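Threonine phosphate decarboxylase-like enzyme (Sulfurospirillum multivorans, PDB 6OUX) catalyses the pyridoxal phosphate-dependent decarboxylation of L-serine O-phosphate to ethanolamine O-phosphate, a precursor in norcobamide biosynthesis. Local coordinates at residues A[25-30]-A[46-51]; A[128-133]-A[179-184]; A[340-345]-A[387-392]; A[353-358]-A[367-372]. All blocks are in the same frame, centred on the assembly; numbering follows the deposited sequence.

Interaction 1 (A[25-30]-A[46-51]); sequences GSHSPS and DACYLS
Two loops pass each other here, and their backbones come nearest at S26 and Y49, whose CA atoms lie 5.5 Å apart. The main polar link is a His-carboxylate hydrogen bond. H27 NE2 donates to D46 OD2 over 2.7 Å, and the bond is nearly straight at 167°. The carboxylate oxygen lies in the plane of the imidazole and offers its syn lone pair. The ring and carboxylate planes are turned 64° against each other. D46 reaches across because its CG is anti to the backbone N (chi1 178°). Its other oxygen, OD1, accepts from C48 N at 2.9 Å, which closes an Asx turn. The carboxylate therefore shapes its own loop and holds the other one. With an alanine at D46, H27 NE2 would probably lose its acceptor, leaving the ring freer to turn, and the 46-51 loop would lose its Asx turn. Above one face of the imidazole sits C48 CB in a CH-pi contact, 4.2 Å from the ring centroid. Y49 CB touches H27 CE1 at 4.0 Å, and the two side chains run side by side in the same direction. A water completes the contact: it lies 2.6 Å from S26 OG and accepts from L50 N. Further out, C48 O receives R369 NH2 and G25 O receives R355 NH2, so both loops touch arginines of the probable substrate site. The 25-30 loop leads into helix 31-37, with S30 as its N-cap. The 46-51 loop joins strand 45-46 to helix 53-68 and lies against strands 352-356 and 367-371.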
loop_
_atom_site.group_PDB
_atom_site.type_symbol
_atom_site.label_atom_id
_atom_site.label_comp_id
_atom_site.label_asym_id
_atom_site.label_seq_id
_atom_site.Cartn_x
_atom_site.Cartn_y
_atom_site.Cartn_z
ATOM N N GLY A 25 5.538 12.911 10.499
ATOM C CA GLY A 25 6.518 12.068 9.832
ATOM C C GLY A 25 7.902 12.726 9.777
ATOM O O GLY A 25 8.148 13.788 10.352
ATOM N N SER A 26 8.749 12.121 8.963
ATOM C CA SER A 26 10.171 12.414 8.902
ATOM C C SER A 26 10.495 13.818 8.366
ATOM O O SER A 26 11.440 14.452 8.841
ATOM C CB SER A 26 10.849 11.337 8.011
ATOM O OG SER A 26 11.009 10.141 8.756
ATOM N N HIS A 27 9.759 14.278 7.360
ATOM C CA HIS A 27 9.941 15.667 6.854
ATOM C C HIS A 27 8.817 16.590 7.317
ATOM O O HIS A 27 7.743 16.624 6.696
ATOM C CB HIS A 27 9.963 15.717 5.338
ATOM C CG HIS A 27 11.015 14.865 4.725
ATOM N ND1 HIS A 27 10.798 13.550 4.395
ATOM C CD2 HIS A 27 12.287 15.144 4.352
ATOM C CE1 HIS A 27 11.892 13.056 3.837
ATOM N NE2 HIS A 27 12.811 13.999 3.808
ATOM N N SER A 28 9.085 17.338 8.371
ATOM C CA SER A 28 8.181 18.383 8.835
ATOM C C SER A 28 8.934 19.707 8.964
ATOM O O SER A 28 9.825 19.870 9.834
ATOM C CB SER A 28 7.586 18.018 10.184
ATOM O OG SER A 28 6.525 18.924 10.545
ATOM N N PRO A 29 8.632 20.649 8.091
ATOM C CA PRO A 29 7.659 20.567 6.971
ATOM C C PRO A 29 8.049 19.627 5.813
ATOM O O PRO A 29 9.225 19.192 5.703
ATOM C CB PRO A 29 7.567 22.003 6.486
ATOM C CG PRO A 29 8.867 22.651 6.928
ATOM C CD PRO A 29 9.217 21.990 8.230
ATOM N N SER A 30 7.079 19.350 4.945
ATOM C CA SER A 30 7.269 18.407 3.867
ATOM C C SER A 30 8.218 18.992 2.894
ATOM O O SER A 30 8.276 20.196 2.765
ATOM C CB SER A 30 5.945 18.116 3.138
ATOM O OG SER A 30 5.696 19.075 2.114
ATOM N N ASP A 46 19.815 15.184 2.622
ATOM C CA ASP A 46 18.602 15.018 3.400
ATOM C C ASP A 46 18.954 14.052 4.500
ATOM O O ASP A 46 19.095 12.837 4.268
ATOM C CB ASP A 46 17.447 14.491 2.520
ATOM C CG ASP A 46 16.152 14.254 3.300
ATOM O OD1 ASP A 46 16.063 14.380 4.577
ATOM O OD2 ASP A 46 15.163 13.953 2.584
ATOM N N ALA A 47 19.093 14.554 5.712
ATOM C CA ALA A 47 19.290 13.635 6.860
ATOM C C ALA A 47 18.055 13.516 7.784
ATOM O O ALA A 47 18.196 13.285 8.971
ATOM C CB ALA A 47 20.538 14.036 7.634
ATOM N N CYS A 48 16.854 13.609 7.222
ATOM C CA CYS A 48 15.629 13.413 7.961
ATOM C C CYS A 48 15.106 12.003 7.902
ATOM O O CYS A 48 14.713 11.440 8.921
ATOM C CB CYS A 48 14.508 14.287 7.401
ATOM S SG CYS A 48 14.637 16.014 7.802
ATOM N N TYR A 49 15.040 11.435 6.704
ATOM C CA TYR A 49 14.534 10.081 6.575
ATOM C C TYR A 49 15.604 9.015 6.847
ATOM O O TYR A 49 16.805 9.191 6.621
ATOM C CB TYR A 49 13.856 9.828 5.212
ATOM C CG TYR A 49 14.860 9.718 4.131
ATOM C CD1 TYR A 49 15.486 10.864 3.641
ATOM C CD2 TYR A 49 15.233 8.481 3.612
ATOM C CE1 TYR A 49 16.452 10.790 2.658
ATOM C CE2 TYR A 49 16.223 8.397 2.637
ATOM C CZ TYR A 49 16.824 9.566 2.165
ATOM O OH TYR A 49 17.784 9.563 1.179
ATOM N N LEU A 50 15.121 7.893 7.327
ATOM C CA LEU A 50 15.960 6.847 7.872
ATOM C C LEU A 50 16.165 5.776 6.802
ATOM O O LEU A 50 15.220 5.272 6.198
ATOM C CB LEU A 50 15.360 6.320 9.110
ATOM C CG LEU A 50 14.893 7.392 10.094
ATOM C CD1 LEU A 50 14.198 6.717 11.234
ATOM C CD2 LEU A 50 16.033 8.253 10.620
ATOM N N SER A 51 17.412 5.504 6.517
ATOM C CA SER A 51 17.761 4.594 5.468
ATOM C C SER A 51 19.155 4.089 5.789
ATOM O O SER A 51 19.764 4.530 6.749
ATOM C CB SER A 51 17.805 5.364 4.161
ATOM O OG SER A 51 17.740 4.433 3.123
HETATM O O HOH W 1 12.147 7.934 7.901
#

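Interaction 2 (A[128-133]-A[179-184]); sequences IPTFSS and PNNPNG
N180 and N181 meet the backbone of the 128-133 loop with their side-chain amides at two separate points. N180 ND2 donates to P129 O at 3.2 Å with an angle of 161°. The acceptor lies close to the plane of the N180 amide, and the donor comes in nearly end-on to the P129 carbonyl. CG of N180 is anti to its backbone N (chi1 -156°), which carries the amide across to the proline carbonyl. The same ND2 also donates to N183 OD1 at 3.0 Å, a more bent bond that leaves the amide plane. These two bonds limit the rotation of the N180 amide. N180 OD1 is buried, with N181 ND2 3.1 Å away. N181 uses its oxygen instead: F131 N makes a weak hydrogen bond to N181 OD1 at 3.0 Å. The T130 methyl is modelled too close to the N181 amide nitrogen, so that approach is doubtful.

The F131 side chain starts toward N181, then its ring leads away. F131 CB packs 3.6 Å from N181 O. The side chains of F131 and P182 cross obliquely, and P182 CB lies at the edge of the phenyl, 4.2 Å from F131 CD1. Outside the two loops, R369 and K360 each make a cation-pi contact with F131, and R369 NH1 also donates to N181 O. Both loops follow parallel neighbouring strands of the large sheet, 123-128 and 173-177. Loops at the C-terminal ends of the parallel strands line the active site in this aminotransferase fold. N181 probably binds O-phospho-L-serine here, and this contact fixes its loop against the 128-133 loop.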
loop_
_atom_site.group_PDB
_atom_site.type_symbol
_atom_site.label_atom_id
_atom_site.label_comp_id
_atom_site.label_asym_id
_atom_site.label_seq_id
_atom_site.Cartn_x
_atom_site.Cartn_y
_atom_site.Cartn_z
ATOM N N ILE A 128 7.180 6.988 26.386
ATOM C CA ILE A 128 7.346 8.355 25.942
ATOM C C ILE A 128 8.780 8.794 26.309
ATOM O O ILE A 128 9.244 8.559 27.432
ATOM C CB ILE A 128 6.260 9.220 26.645
ATOM C CG1 ILE A 128 6.330 10.666 26.254
ATOM C CG2 ILE A 128 6.453 9.201 28.153
ATOM C CD1 ILE A 128 5.286 11.510 26.968
ATOM N N PRO A 129 9.510 9.445 25.369
ATOM C CA PRO A 129 9.146 9.797 24.048
ATOM C C PRO A 129 9.238 8.706 23.029
ATOM O O PRO A 129 10.052 7.826 23.161
ATOM C CB PRO A 129 10.152 10.871 23.689
ATOM C CG PRO A 129 11.299 10.595 24.500
ATOM C CD PRO A 129 10.765 10.073 25.765
ATOM N N THR A 130 8.396 8.800 22.006
ATOM C CA THR A 130 8.492 7.915 20.857
ATOM C C THR A 130 8.169 8.772 19.655
ATOM O O THR A 130 7.444 9.778 19.772
ATOM C CB THR A 130 7.456 6.725 20.913
ATOM O OG1 THR A 130 7.209 6.264 22.242
ATOM C CG2 THR A 130 8.004 5.656 20.264
ATOM N N PHE A 131 8.730 8.429 18.518
ATOM C CA PHE A 131 8.559 9.232 17.319
ATOM C C PHE A 131 7.144 9.156 16.737
ATOM O O PHE A 131 6.575 10.178 16.390
ATOM C CB PHE A 131 9.545 8.835 16.231
ATOM C CG PHE A 131 9.637 9.832 15.115
ATOM C CD1 PHE A 131 10.503 10.892 15.211
ATOM C CD2 PHE A 131 8.840 9.736 13.999
ATOM C CE1 PHE A 131 10.614 11.863 14.181
ATOM C CE2 PHE A 131 8.953 10.667 12.953
ATOM C CZ PHE A 131 9.847 11.734 13.054
ATOM N N SER A 132 6.612 7.953 16.598
ATOM C CA SER A 132 5.240 7.756 16.115
ATOM C C SER A 132 4.198 7.884 17.211
ATOM O O SER A 132 4.417 7.452 18.321
ATOM C CB SER A 132 5.107 6.372 15.532
ATOM O OG SER A 132 6.113 6.165 14.596
ATOM N N SER A 133 3.082 8.539 16.921
ATOM C CA SER A 133 1.976 8.590 17.859
ATOM C C SER A 133 1.168 7.359 17.550
ATOM O O SER A 133 0.959 7.006 16.381
ATOM C CB SER A 133 1.090 9.839 17.697
ATOM O OG SER A 133 1.241 10.653 18.843
ATOM N N PRO A 179 15.662 -1.144 18.686
ATOM C CA PRO A 179 15.989 0.153 19.299
ATOM C C PRO A 179 14.890 1.194 19.220
ATOM O O PRO A 179 14.137 1.235 18.264
ATOM C CB PRO A 179 17.258 0.636 18.488
ATOM C CG PRO A 179 17.819 -0.612 17.827
ATOM C CD PRO A 179 16.559 -1.440 17.547
ATOM N N ASN A 180 14.821 2.100 20.187
ATOM C CA ASN A 180 13.788 3.212 20.168
ATOM C C ASN A 180 14.131 4.355 19.120
ATOM O O ASN A 180 15.261 4.571 18.817
ATOM C CB ASN A 180 13.623 3.812 21.562
ATOM C CG ASN A 180 12.270 4.497 21.791
ATOM O OD1 ASN A 180 11.252 4.113 21.228
ATOM N ND2 ASN A 180 12.280 5.592 22.588
ATOM N N ASN A 181 13.134 5.121 18.683
ATOM C CA ASN A 181 13.039 5.857 17.374
ATOM C C ASN A 181 13.127 7.384 17.138
ATOM O O ASN A 181 12.977 7.825 15.827
ATOM C CB ASN A 181 11.668 5.634 17.035
ATOM C CG ASN A 181 10.846 5.917 18.265
ATOM O OD1 ASN A 181 11.228 6.831 19.074
ATOM N ND2 ASN A 181 9.903 5.013 18.561
ATOM N N PRO A 182 13.216 8.203 18.299
ATOM C CA PRO A 182 14.186 9.145 17.929
ATOM C C PRO A 182 15.499 9.080 18.757
ATOM O O PRO A 182 16.480 9.570 18.257
ATOM C CB PRO A 182 13.446 10.486 18.156
ATOM C CG PRO A 182 12.789 10.239 19.506
ATOM C CD PRO A 182 12.471 8.738 19.470
ATOM N N ASN A 183 15.574 8.491 19.940
ATOM C CA ASN A 183 16.873 8.484 20.629
ATOM C C ASN A 183 17.839 7.335 20.266
ATOM O O ASN A 183 19.035 7.510 20.287
ATOM C CB ASN A 183 16.713 8.589 22.111
ATOM C CG ASN A 183 15.932 7.423 22.664
ATOM O OD1 ASN A 183 14.733 7.272 22.364
ATOM N ND2 ASN A 183 16.605 6.573 23.384
ATOM N N GLY A 184 17.320 6.175 19.921
ATOM C CA GLY A 184 18.115 5.045 19.405
ATOM C C GLY A 184 18.607 4.044 20.399
ATOM O O GLY A 184 19.328 3.156 20.047
#

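Interaction 3 (A[340-345]-A[387-392]); sequences SFVISA and SILKDS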
loop_
_atom_site.group_PDB
_atom_site.type_symbol
_atom_site.label_atom_id
_atom_site.label_comp_id
_atom_site.label_asym_id
_atom_site.label_seq_id
_atom_site.Cartn_x
_atom_site.Cartn_y
_atom_site.Cartn_z
ATOM N N SER A 340 15.325 25.438 15.808
ATOM C CA SER A 340 14.939 26.237 14.570
ATOM C C SER A 340 16.105 27.055 13.971
ATOM O O SER A 340 16.310 27.074 12.761
ATOM C CB SER A 340 13.709 27.171 14.848
ATOM O OG SER A 340 13.996 28.076 15.944
ATOM N N PHE A 341 16.908 27.650 14.836
ATOM C CA PHE A 341 18.111 28.351 14.449
ATOM C C PHE A 341 19.077 27.428 13.731
ATOM O O PHE A 341 19.570 27.780 12.692
ATOM C CB PHE A 341 18.817 28.927 15.665
ATOM C CG PHE A 341 20.189 29.448 15.370
ATOM C CD1 PHE A 341 20.371 30.661 14.677
ATOM C CD2 PHE A 341 21.306 28.744 15.778
ATOM C CE1 PHE A 341 21.651 31.096 14.375
ATOM C CE2 PHE A 341 22.580 29.187 15.477
ATOM C CZ PHE A 341 22.753 30.344 14.777
ATOM N N VAL A 342 19.305 26.253 14.295
ATOM C CA VAL A 342 20.229 25.277 13.749
ATOM C C VAL A 342 19.699 24.709 12.461
ATOM O O VAL A 342 20.425 24.641 11.476
ATOM C CB VAL A 342 20.620 24.194 14.770
ATOM C CG1 VAL A 342 21.573 23.163 14.178
ATOM C CG2 VAL A 342 21.292 24.855 15.914
ATOM N N ILE A 343 18.439 24.331 12.450
ATOM C CA ILE A 343 17.797 23.794 11.231
ATOM C C ILE A 343 17.796 24.754 10.028
ATOM O O ILE A 343 18.121 24.361 8.904
ATOM C CB ILE A 343 16.419 23.248 11.556
ATOM C CG1 ILE A 343 16.568 22.053 12.485
ATOM C CG2 ILE A 343 15.610 22.877 10.304
ATOM C CD1 ILE A 343 15.297 21.724 13.314
ATOM N N SER A 344 17.530 26.037 10.286
ATOM C CA SER A 344 17.567 27.045 9.257
ATOM C C SER A 344 18.982 27.318 8.742
ATOM O O SER A 344 19.187 27.468 7.549
ATOM C CB SER A 344 16.911 28.323 9.779
ATOM O OG SER A 344 15.566 28.094 10.052
ATOM N N ALA A 345 19.958 27.366 9.620
ATOM C CA ALA A 345 21.312 27.594 9.161
ATOM C C ALA A 345 21.842 26.421 8.353
ATOM O O ALA A 345 22.532 26.634 7.331
ATOM C CB ALA A 345 22.246 27.897 10.328
ATOM N N SER A 387 30.663 24.747 12.853
ATOM C CA SER A 387 30.673 26.107 12.435
ATOM C C SER A 387 29.449 26.892 12.935
ATOM O O SER A 387 29.611 27.969 13.486
ATOM C CB SER A 387 30.743 26.163 10.912
ATOM O OG SER A 387 30.128 27.349 10.434
ATOM N N ILE A 388 28.252 26.342 12.730
ATOM C CA ILE A 388 27.011 26.921 13.231
ATOM C C ILE A 388 26.983 27.044 14.739
ATOM O O ILE A 388 26.435 28.017 15.249
ATOM C CB ILE A 388 25.762 26.114 12.780
ATOM C CG1 ILE A 388 25.590 26.213 11.262
ATOM C CG2 ILE A 388 24.534 26.629 13.482
ATOM C CD1 ILE A 388 24.634 25.211 10.645
ATOM N N LEU A 389 27.557 26.086 15.458
ATOM C CA LEU A 389 27.529 26.114 16.916
ATOM C C LEU A 389 28.782 26.702 17.587
ATOM O O LEU A 389 28.934 26.596 18.822
ATOM C CB LEU A 389 27.279 24.693 17.470
ATOM C CG LEU A 389 25.959 24.032 17.016
ATOM C CD1 LEU A 389 25.822 22.610 17.542
ATOM C CD2 LEU A 389 24.783 24.878 17.535
ATOM N N LYS A 390 29.691 27.247 16.794
ATOM C CA LYS A 390 30.866 27.912 17.345
ATOM C C LYS A 390 30.354 29.096 18.190
ATOM O O LYS A 390 29.481 29.828 17.720
ATOM C CB LYS A 390 31.714 28.431 16.194
ATOM C CG LYS A 390 33.200 28.542 16.462
ATOM C CD LYS A 390 33.889 29.162 15.260
ATOM C CE LYS A 390 35.385 29.324 15.494
ATOM N NZ LYS A 390 36.006 29.836 14.245
ATOM N N ASP A 391 30.836 29.303 19.414
ATOM C CA ASP A 391 30.371 30.522 20.144
ATOM C C ASP A 391 30.600 31.838 19.340
ATOM O O ASP A 391 29.620 32.495 19.024
ATOM C CB ASP A 391 30.778 30.584 21.639
ATOM C CG ASP A 391 29.540 30.685 22.578
ATOM O OD1 ASP A 391 28.389 30.503 22.086
ATOM O OD2 ASP A 391 29.709 30.976 23.787
ATOM N N SER A 392 31.848 32.209 19.009
ATOM C CA SER A 392 32.184 32.874 17.695
ATOM C C SER A 392 32.484 34.388 17.596
ATOM O O SER A 392 32.665 35.093 18.616
ATOM C CB SER A 392 31.133 32.518 16.628
ATOM O OG SER A 392 31.579 32.796 15.313
#
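The contact between F341, V342 and A345 on one side and I388 and L389 on the other is apolar, with no hydrogen bond across it. I388 carries most of it, and its two branches do different work. The CD1 end presses on the methyl of A345, with I388 CD1 and A345 CB 3.6 Å apart. The CG2 branch touches the F341 ring obliquely, with I388 CG2 3.8 Å from F341 CE2. These two side chains slide past each other in opposite directions. In F341, chi1 of 170° sets CG anti to the backbone N and swings the ring end over to I388. V342 CG2 looks both ways: it is 4.4 Å from I388 CG2 and 3.8 Å from L389 CD2. V342 and L389 meet at about a right angle. Replacing I388 with an alanine would probably leave a gap facing A345 and F341, since both branches that touch them would be gone.

The polar bonds run beside the apolar contact, not across it. Within helix 339-350, S340 O takes both S344 N (2.9 Å) and S344 OG (3.0 Å), which reach it from opposite faces of its plane. S344 OG also pairs with T14 OG1, facing helix 11-19. S387 OG bonds to Y350 OH, a polar link between the two helices.

This is plain helix-to-helix packing. The V342 side chain is about 11 Å from those of R355 and R369, which probably bind the substrate. The contact joins helix 339-350 to the end of the C-terminal helix 375-388. The two helices belong to the small-sheet part of the aminotransferase fold.

Interaction 4 (A[353-358]-A[367-372]); sequences YVRTMA and CIRIAG
R355 and R369 face each other as an antiparallel hydrogen-bonded pair. R369 N donates to R355 O at 2.8 Å, and R355 N returns a longer bond to R369 O at 3.2 Å. One step on, T356 and I368 form a non-hydrogen-bonded pair, and then M357 N donates to C367 O at 2.9 Å. V354 packs its CG2 on I368 CD1 at 3.8 Å and its CG1 on I370 CG1.

M357 folds back along the other strand, its chain bent at chi2 (-82°) and chi3 (93°). This brings M357 CE to within 3.8 Å of R369 CB. Both arginines point to one face, and both probably bind O-phospho-L-serine.

A second shell sets their guanidinium groups. R355 NH1 bonds T356 O at 2.7 Å in its own plane and pairs with D359 in a salt bridge. R369 is held by C48 O. T356 OG1 accepts from A358 N, an ST turn where the strand ends.

The two strands form a beta hairpin. Strand 45-46 lies beyond 352-356, strand 328-332 lies beyond 367-371, and helix 339-350 covers the face that bears T356 and I368 and also touches V354.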
loop_
_atom_site.group_PDB
_atom_site.type_symbol
_atom_site.label_atom_id
_atom_site.label_comp_id
_atom_site.label_asym_id
_atom_site.label_seq_id
_atom_site.Cartn_x
_atom_site.Cartn_y
_atom_site.Cartn_z
ATOM N N TYR A 353 19.262 19.098 5.519
ATOM C CA TYR A 353 17.964 18.995 6.269
ATOM C C TYR A 353 18.016 17.973 7.413
ATOM O O TYR A 353 18.379 16.816 7.181
ATOM C CB TYR A 353 16.850 18.568 5.336
ATOM C CG TYR A 353 15.460 18.924 5.755
ATOM C CD1 TYR A 353 15.196 19.789 6.831
ATOM C CD2 TYR A 353 14.396 18.438 5.045
ATOM C CE1 TYR A 353 13.891 20.106 7.199
ATOM C CE2 TYR A 353 13.103 18.771 5.411
ATOM C CZ TYR A 353 12.864 19.618 6.476
ATOM O OH TYR A 353 11.566 19.949 6.833
ATOM N N VAL A 354 17.709 18.417 8.631
ATOM C CA VAL A 354 17.619 17.526 9.799
ATOM C C VAL A 354 16.259 17.765 10.469
ATOM O O VAL A 354 15.547 18.708 10.106
ATOM C CB VAL A 354 18.796 17.678 10.795
ATOM C CG1 VAL A 354 20.116 17.537 10.089
ATOM C CG2 VAL A 354 18.762 18.991 11.598
ATOM N N ARG A 355 15.872 16.874 11.380
ATOM C CA ARG A 355 14.497 16.805 11.897
ATOM C C ARG A 355 14.486 17.416 13.298
ATOM O O ARG A 355 15.253 17.009 14.211
ATOM C CB ARG A 355 13.986 15.313 11.835
ATOM C CG ARG A 355 12.552 14.971 12.305
ATOM C CD ARG A 355 11.588 15.865 11.574
ATOM N NE ARG A 355 10.172 15.532 11.674
ATOM C CZ ARG A 355 9.376 15.806 12.714
ATOM N NH1 ARG A 355 9.869 16.300 13.851
ATOM N NH2 ARG A 355 8.076 15.523 12.618
ATOM N N THR A 356 13.655 18.422 13.487
ATOM C CA THR A 356 13.422 18.912 14.853
ATOM C C THR A 356 12.787 17.864 15.786
ATOM O O THR A 356 11.948 17.029 15.363
ATOM C CB THR A 356 12.534 20.165 14.881
ATOM O OG1 THR A 356 12.530 20.680 16.204
ATOM C CG2 THR A 356 11.097 19.894 14.468
ATOM N N MET A 357 13.126 17.967 17.079
ATOM C CA MET A 357 12.375 17.203 18.118
ATOM C C MET A 357 11.338 18.007 18.884
ATOM O O MET A 357 10.585 17.434 19.701
ATOM C CB MET A 357 13.326 16.543 19.085
ATOM C CG MET A 357 14.145 15.509 18.328
ATOM S SD MET A 357 13.536 13.853 17.981
ATOM C CE MET A 357 12.801 13.940 16.414
ATOM N N ALA A 358 11.147 19.269 18.474
ATOM C CA ALA A 358 10.205 20.195 19.148
ATOM C C ALA A 358 8.774 19.659 19.214
ATOM O O ALA A 358 8.060 19.923 20.155
ATOM C CB ALA A 358 10.219 21.558 18.434
ATOM N N CYS A 367 16.232 19.723 20.652
ATOM C CA CYS A 367 16.948 18.576 20.084
ATOM C C CYS A 367 16.680 18.479 18.615
ATOM O O CYS A 367 15.628 18.963 18.091
ATOM C CB CYS A 367 16.559 17.249 20.786
ATOM S SG CYS A 367 17.155 17.146 22.490
ATOM N N ILE A 368 17.643 17.838 17.935
ATOM C CA ILE A 368 17.484 17.461 16.551
ATOM C C ILE A 368 17.822 15.969 16.387
ATOM O O ILE A 368 18.704 15.444 17.073
ATOM C CB ILE A 368 18.356 18.294 15.604
ATOM C CG1 ILE A 368 19.845 18.293 15.989
ATOM C CG2 ILE A 368 17.862 19.719 15.563
ATOM C CD1 ILE A 368 20.709 18.929 14.906
ATOM N N ARG A 369 17.144 15.329 15.462
ATOM C CA ARG A 369 17.449 13.937 15.077
ATOM C C ARG A 369 18.106 13.944 13.725
ATOM O O ARG A 369 17.528 14.463 12.759
ATOM C CB ARG A 369 16.197 13.084 14.991
ATOM C CG ARG A 369 16.517 11.570 14.971
ATOM C CD ARG A 369 15.332 10.782 14.512
ATOM N NE ARG A 369 14.922 11.089 13.152
ATOM C CZ ARG A 369 13.844 10.559 12.572
ATOM N NH1 ARG A 369 13.107 9.706 13.236
ATOM N NH2 ARG A 369 13.518 10.857 11.335
ATOM N N ILE A 370 19.306 13.341 13.639
ATOM C CA ILE A 370 20.045 13.311 12.356
ATOM C C ILE A 370 20.241 11.865 11.884
ATOM O O ILE A 370 20.797 11.072 12.584
ATOM C CB ILE A 370 21.465 13.952 12.476
ATOM C CG1 ILE A 370 21.369 15.304 13.199
ATOM C CG2 ILE A 370 22.106 14.059 11.083
ATOM C CD1 ILE A 370 22.698 15.992 13.441
ATOM N N ALA A 371 19.778 11.561 10.684
ATOM C CA ALA A 371 19.963 10.226 10.125
ATOM C C ALA A 371 21.403 10.077 9.648
ATOM O O ALA A 371 21.963 11.026 9.070
ATOM C CB ALA A 371 19.030 10.038 8.945
ATOM N N GLY A 372 22.001 8.922 9.840
ATOM C CA GLY A 372 23.387 8.702 9.462
ATOM C C GLY A 372 23.400 8.494 7.974
ATOM O O GLY A 372 22.513 7.796 7.446
#

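Interactions 1, 2 and 4 surround the probable O-phospho-L-serine site, while interaction 3 lies behind the sheet and touches interaction 4 alone of the three. The centres of interactions 1 and 4 are about 8 Å apart, those of 2 and 4 about 12 Å. R369 of interaction 4 bridges the other two: NH2 lies 2.8 Å from C48 O of interaction 1, and NH1 3.2 Å from N181 O of interaction 2. Interactions 1 and 2 also touch, with G25 O 3.8 Å from F131 CZ. Interaction 4 is nested in the chain within interaction 3. I343 of interaction 3 brings CD1 to 3.5 Å from T356 CB of interaction 4. The arginines point to the other sheet face.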